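Local coordinates for probable porin (Pseudomonas aeruginosa, PDB 4FT6), which forms an outer-membrane beta-barrel of the OprD porin family and probably lets small solutes pass across the outer membrane, at residues A[291-295]-A[296-300]; A[370-374]-A[375-379]. All coordinates share one frame; numbering follows the deposited sequence.

Interaction 1 of 2, residues A[291-295]-A[296-300]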
# COMPACT_ATOMS: atom_id res chain seq x y z
N ASN A 291 11.08 5.03 0.37
CA ASN A 291 10.60 6.30 0.90
C ASN A 291 9.12 6.55 0.66
O ASN A 291 8.69 7.71 0.66
CB ASN A 291 11.38 7.48 0.33
CG ASN A 291 12.67 7.73 1.05
OD1 ASN A 291 12.86 7.28 2.19
ND2 ASN A 291 13.58 8.45 0.40
N ASP A 292 8.35 5.49 0.41
CA ASP A 292 6.90 5.66 0.33
C ASP A 292 6.41 5.61 1.77
O ASP A 292 6.10 4.55 2.30
CB ASP A 292 6.23 4.57 -0.49
CG ASP A 292 4.77 4.86 -0.77
OD1 ASP A 292 4.14 5.60 0.03
OD2 ASP A 292 4.25 4.35 -1.79
N ILE A 293 6.38 6.77 2.41
CA ILE A 293 6.14 6.81 3.84
C ILE A 293 4.85 7.55 4.17
O ILE A 293 3.97 7.66 3.32
CB ILE A 293 7.38 7.34 4.62
CG1 ILE A 293 7.69 8.77 4.21
CG2 ILE A 293 8.60 6.45 4.36
CD1 ILE A 293 8.93 9.30 4.81
N GLN A 294 4.72 8.06 5.39
CA GLN A 294 3.41 8.42 5.93
C GLN A 294 2.61 9.43 5.10
O GLN A 294 1.45 9.18 4.81
CB GLN A 294 3.52 8.87 7.40
CG GLN A 294 2.18 8.90 8.12
CD GLN A 294 2.31 9.22 9.59
OE1 GLN A 294 3.34 8.93 10.21
NE2 GLN A 294 1.27 9.83 10.17
N VAL A 295 3.22 10.55 4.71
CA VAL A 295 2.47 11.59 4.00
C VAL A 295 2.96 11.84 2.57
O VAL A 295 2.20 12.31 1.72
CB VAL A 295 2.45 12.94 4.80
CG1 VAL A 295 3.04 12.75 6.20
CG2 VAL A 295 3.19 14.03 4.04
N ARG A 296 4.22 11.53 2.32
CA ARG A 296 4.84 11.78 1.03
C ARG A 296 5.69 10.56 0.61
O ARG A 296 6.15 9.79 1.47
CB ARG A 296 5.71 13.04 1.13
CG ARG A 296 6.27 13.52 -0.19
CD ARG A 296 7.07 14.78 -0.01
NE ARG A 296 8.11 14.86 -1.03
CZ ARG A 296 7.88 15.19 -2.30
NH1 ARG A 296 6.64 15.46 -2.70
NH2 ARG A 296 8.88 15.24 -3.16
N ASN A 297 5.88 10.37 -0.69
CA ASN A 297 6.61 9.20 -1.18
C ASN A 297 7.88 9.54 -2.00
O ASN A 297 8.56 8.65 -2.53
CB ASN A 297 5.66 8.24 -1.94
CG ASN A 297 5.14 8.83 -3.22
OD1 ASN A 297 5.50 9.95 -3.59
ND2 ASN A 297 4.32 8.07 -3.93
N PHE A 298 8.17 10.83 -2.08
CA PHE A 298 9.42 11.32 -2.67
C PHE A 298 9.60 10.84 -4.10
O PHE A 298 10.64 10.29 -4.45
CB PHE A 298 10.61 10.92 -1.79
CG PHE A 298 10.57 11.55 -0.42
CD1 PHE A 298 9.89 10.95 0.63
CD2 PHE A 298 11.20 12.77 -0.18
CE1 PHE A 298 9.85 11.55 1.90
CE2 PHE A 298 11.16 13.37 1.08
CZ PHE A 298 10.49 12.76 2.12
N THR A 299 8.59 11.06 -4.93
CA THR A 299 8.58 10.53 -6.30
C THR A 299 8.46 11.60 -7.38
O THR A 299 8.12 11.28 -8.53
CB THR A 299 7.45 9.52 -6.50
OG1 THR A 299 6.20 10.18 -6.30
CG2 THR A 299 7.58 8.34 -5.55
N SER A 300 8.73 12.85 -7.01
CA SER A 300 8.75 13.94 -7.97
C SER A 300 9.87 13.73 -9.00
O SER A 300 10.87 13.07 -8.70
CB SER A 300 8.98 15.27 -7.27
OG SER A 300 7.88 15.58 -6.45
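Ile293 N donates to Arg296 O at 3.2 Å with an angle of 154° at the hydrogen, closing a tight loop through Gln294 and Val295. Asp292, at the centre of an inverse gamma turn, swings the chain into it. Alongside, Asn297 CA sends a CA-H...O contact to Asn291 O at 3.2 Å.

Packing round the Phe298 ring combines apolar and polar neighbours. The apolar one, Ile293 CD1, comes to the ring edge, 3.8 Å from Phe298 CE1. The same edge receives the carbonyl of Asn291, whose O lies 3.5 Å from Phe298 CD1. Over one face passes the Arg296 side chain, extended from CG with NE 3.8 Å above the ring plane and displaced toward its rim; its salt bridge to Glu303 is less certain, the place of NH2 being doubtful.

Among the polar side chains, Asp292 CG stands opposite its own backbone N (chi1 -171°), which lays OD1 against Asn297 CB at 3.6 Å. The carboxylate and the Asn297 amide are nearly perpendicular, their planes 82° apart. Asp292 OD2 binds Thr287, and the Asn291 amide is held by Ser305 and Gln307. Such a compact turn, in the long connection between strands 264-274 and 304-313, is consistent with the inward-folded loops that narrow porin channels.

Interaction 2 of 2, residues A[370-374]-A[375-379]. With C8E ((hydroxyethyloxy)tri(ethyloxy)octane), chain E.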
# COMPACT_ATOMS: atom_id res chain seq x y z
N ALA A 370 3.71 12.43 12.02
CA ALA A 370 4.63 12.82 10.95
C ALA A 370 4.77 14.32 10.79
O ALA A 370 3.78 15.05 10.87
CB ALA A 370 4.24 12.20 9.64
N MET A 371 6.01 14.76 10.55
CA MET A 371 6.28 16.14 10.21
C MET A 371 6.82 16.15 8.79
O MET A 371 7.68 15.34 8.44
CB MET A 371 7.34 16.74 11.14
CG MET A 371 6.91 16.96 12.58
SD MET A 371 8.12 17.97 13.48
CE MET A 371 7.31 18.17 15.06
N LEU A 372 6.33 17.08 7.98
CA LEU A 372 6.87 17.26 6.64
C LEU A 372 7.13 18.74 6.41
O LEU A 372 6.26 19.58 6.67
CB LEU A 372 5.89 16.74 5.59
CG LEU A 372 6.30 17.09 4.16
CD1 LEU A 372 7.46 16.22 3.74
CD2 LEU A 372 5.13 16.95 3.20
N ARG A 373 8.34 19.06 5.96
CA ARG A 373 8.65 20.43 5.57
C ARG A 373 9.33 20.40 4.21
O ARG A 373 10.04 19.44 3.88
CB ARG A 373 9.54 21.12 6.60
CG ARG A 373 9.00 21.09 8.01
CD ARG A 373 7.87 22.08 8.21
NE ARG A 373 7.35 22.05 9.58
CZ ARG A 373 6.33 21.31 9.98
NH1 ARG A 373 5.69 20.52 9.13
NH2 ARG A 373 5.94 21.35 11.25
N SER A 374 9.12 21.46 3.44
CA SER A 374 9.51 21.47 2.04
C SER A 374 9.50 22.90 1.53
O SER A 374 8.92 23.77 2.17
CB SER A 374 8.54 20.61 1.24
OG SER A 374 8.75 20.77 -0.15
N ASN A 375 10.14 23.13 0.39
CA ASN A 375 10.07 24.43 -0.29
C ASN A 375 9.28 24.32 -1.60
O ASN A 375 9.32 25.21 -2.46
CB ASN A 375 11.46 25.04 -0.52
CG ASN A 375 12.37 24.19 -1.42
OD1 ASN A 375 11.96 23.17 -1.99
ND2 ASN A 375 13.62 24.62 -1.56
N HIS A 376 8.57 23.20 -1.75
CA HIS A 376 7.65 23.01 -2.86
C HIS A 376 6.32 22.38 -2.41
O HIS A 376 5.25 22.86 -2.76
CB HIS A 376 8.30 22.24 -4.02
CG HIS A 376 8.72 20.85 -3.68
ND1 HIS A 376 9.84 20.57 -2.93
CD2 HIS A 376 8.19 19.65 -4.03
CE1 HIS A 376 9.97 19.25 -2.80
NE2 HIS A 376 8.98 18.68 -3.46
N ALA A 377 6.40 21.31 -1.62
CA ALA A 377 5.20 20.68 -1.07
C ALA A 377 4.66 21.46 0.12
O ALA A 377 5.38 22.23 0.76
CB ALA A 377 5.49 19.24 -0.65
N ALA A 378 3.38 21.25 0.41
CA ALA A 378 2.74 21.89 1.55
C ALA A 378 3.28 21.29 2.84
O ALA A 378 3.29 20.06 3.00
CB ALA A 378 1.21 21.71 1.47
N ASP A 379 3.72 22.14 3.77
CA ASP A 379 4.20 21.64 5.05
C ASP A 379 3.03 21.07 5.88
O ASP A 379 2.00 21.73 6.04
CB ASP A 379 4.93 22.75 5.83
CG ASP A 379 6.10 23.36 5.05
OD1 ASP A 379 6.50 22.80 4.01
OD2 ASP A 379 6.61 24.41 5.49
C1 C8E E . 6.66 18.30 18.48
C2 C8E E . 7.17 16.87 18.65
C3 C8E E . 6.17 15.86 18.08
C4 C8E E . 5.48 15.07 19.19
C5 C8E E . 5.82 13.57 19.15
C6 C8E E . 7.27 13.32 18.76
C7 C8E E . 7.71 11.87 19.02
C8 C8E E . 7.38 11.35 20.41
O9 C8E E . 7.53 9.94 20.45
C10 C8E E . 8.63 9.49 21.21
C11 C8E E . 8.67 7.96 21.25
O12 C8E E . 9.09 7.44 20.01
C13 C8E E . 10.31 6.73 20.07
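Ser374 and the residues after it are joined by hydrogen bonds that converge on one hydroxyl. Ser374 OG accepts His376 N at 2.9 Å, nearly straight with 165° at the hydrogen, and Ala377 N at 2.8 Å. With OG trans to the Ser374 nitrogen (chi1 170°), the hydroxyl reaches forward along the chain to both amides; the bond from the amide two residues on makes this an ST turn. The same oxygen is also hydrogen-bonded to Arg343 O on the neighbouring strand, so three bonds grip it and fix its rotation. It sits over one face of the His376 imidazole, offset toward the rim, with Ala377 CB over that face as well. Further back, Ser374 N donates to Asp379 OD1 at 3.0 Å; the N-H meets the carboxylate from above its plane, and the bond is clearly bent.

These bonds shape the short connection of a beta-hairpin, in which strand 364-374 turns into strand 380-392 at the end of the barrel wall, probably on the extracellular side.

Of the charged groups, Arg373 bends at its second torsion (chi2 -76°) and crosses Asp379 at about a right angle. Its aliphatic part does the touching, CD lying 3.8 Å from Asp379 OD2. The guanidinium and carboxylate planes are not far from parallel, but their charged atoms do not meet, Arg373 NE staying 4.8 Å from Asp379 OD2. Instead NH1 donates to Leu372 O at 2.7 Å from well above that carbonyl's plane and also to Val380 O, while NH2 forms a salt bridge with Asp381.

In the apolar contacts, Leu372 brings CD2 to 3.6 Å from Ala378 O, near the Ala377 methyl. Three residues before the turn, the Met371 side chain, extended beyond CG, places its methyl CE 3.5 Å from C1, the terminal alkyl carbon of the bound detergent C8E.

Overall arrangement
Interactions 1 and 2 lie in series along the chain, about seventy residues apart, yet touch in space, their centres about 11 Å from each other. The turn at 291-300 leans on the inward-directed residues of strand 364-374: Val295 CG2 lies 3.6 Å from Leu372 CD2, and Gln294 OE1 lies 3.4 Å from Ala370 CB. Polar anchors to the wall reinforce this packing, with Glu346, Asp348 and Glu382 binding the 294-295 part of the loop. Met371, between Ala370 and Leu372, points to the other side of the strand, as expected from the alternation of a barrel wall. Interaction 1 thus probably belongs to a loop folded against the inside of the barrel, interaction 2 to the end of a wall hairpin.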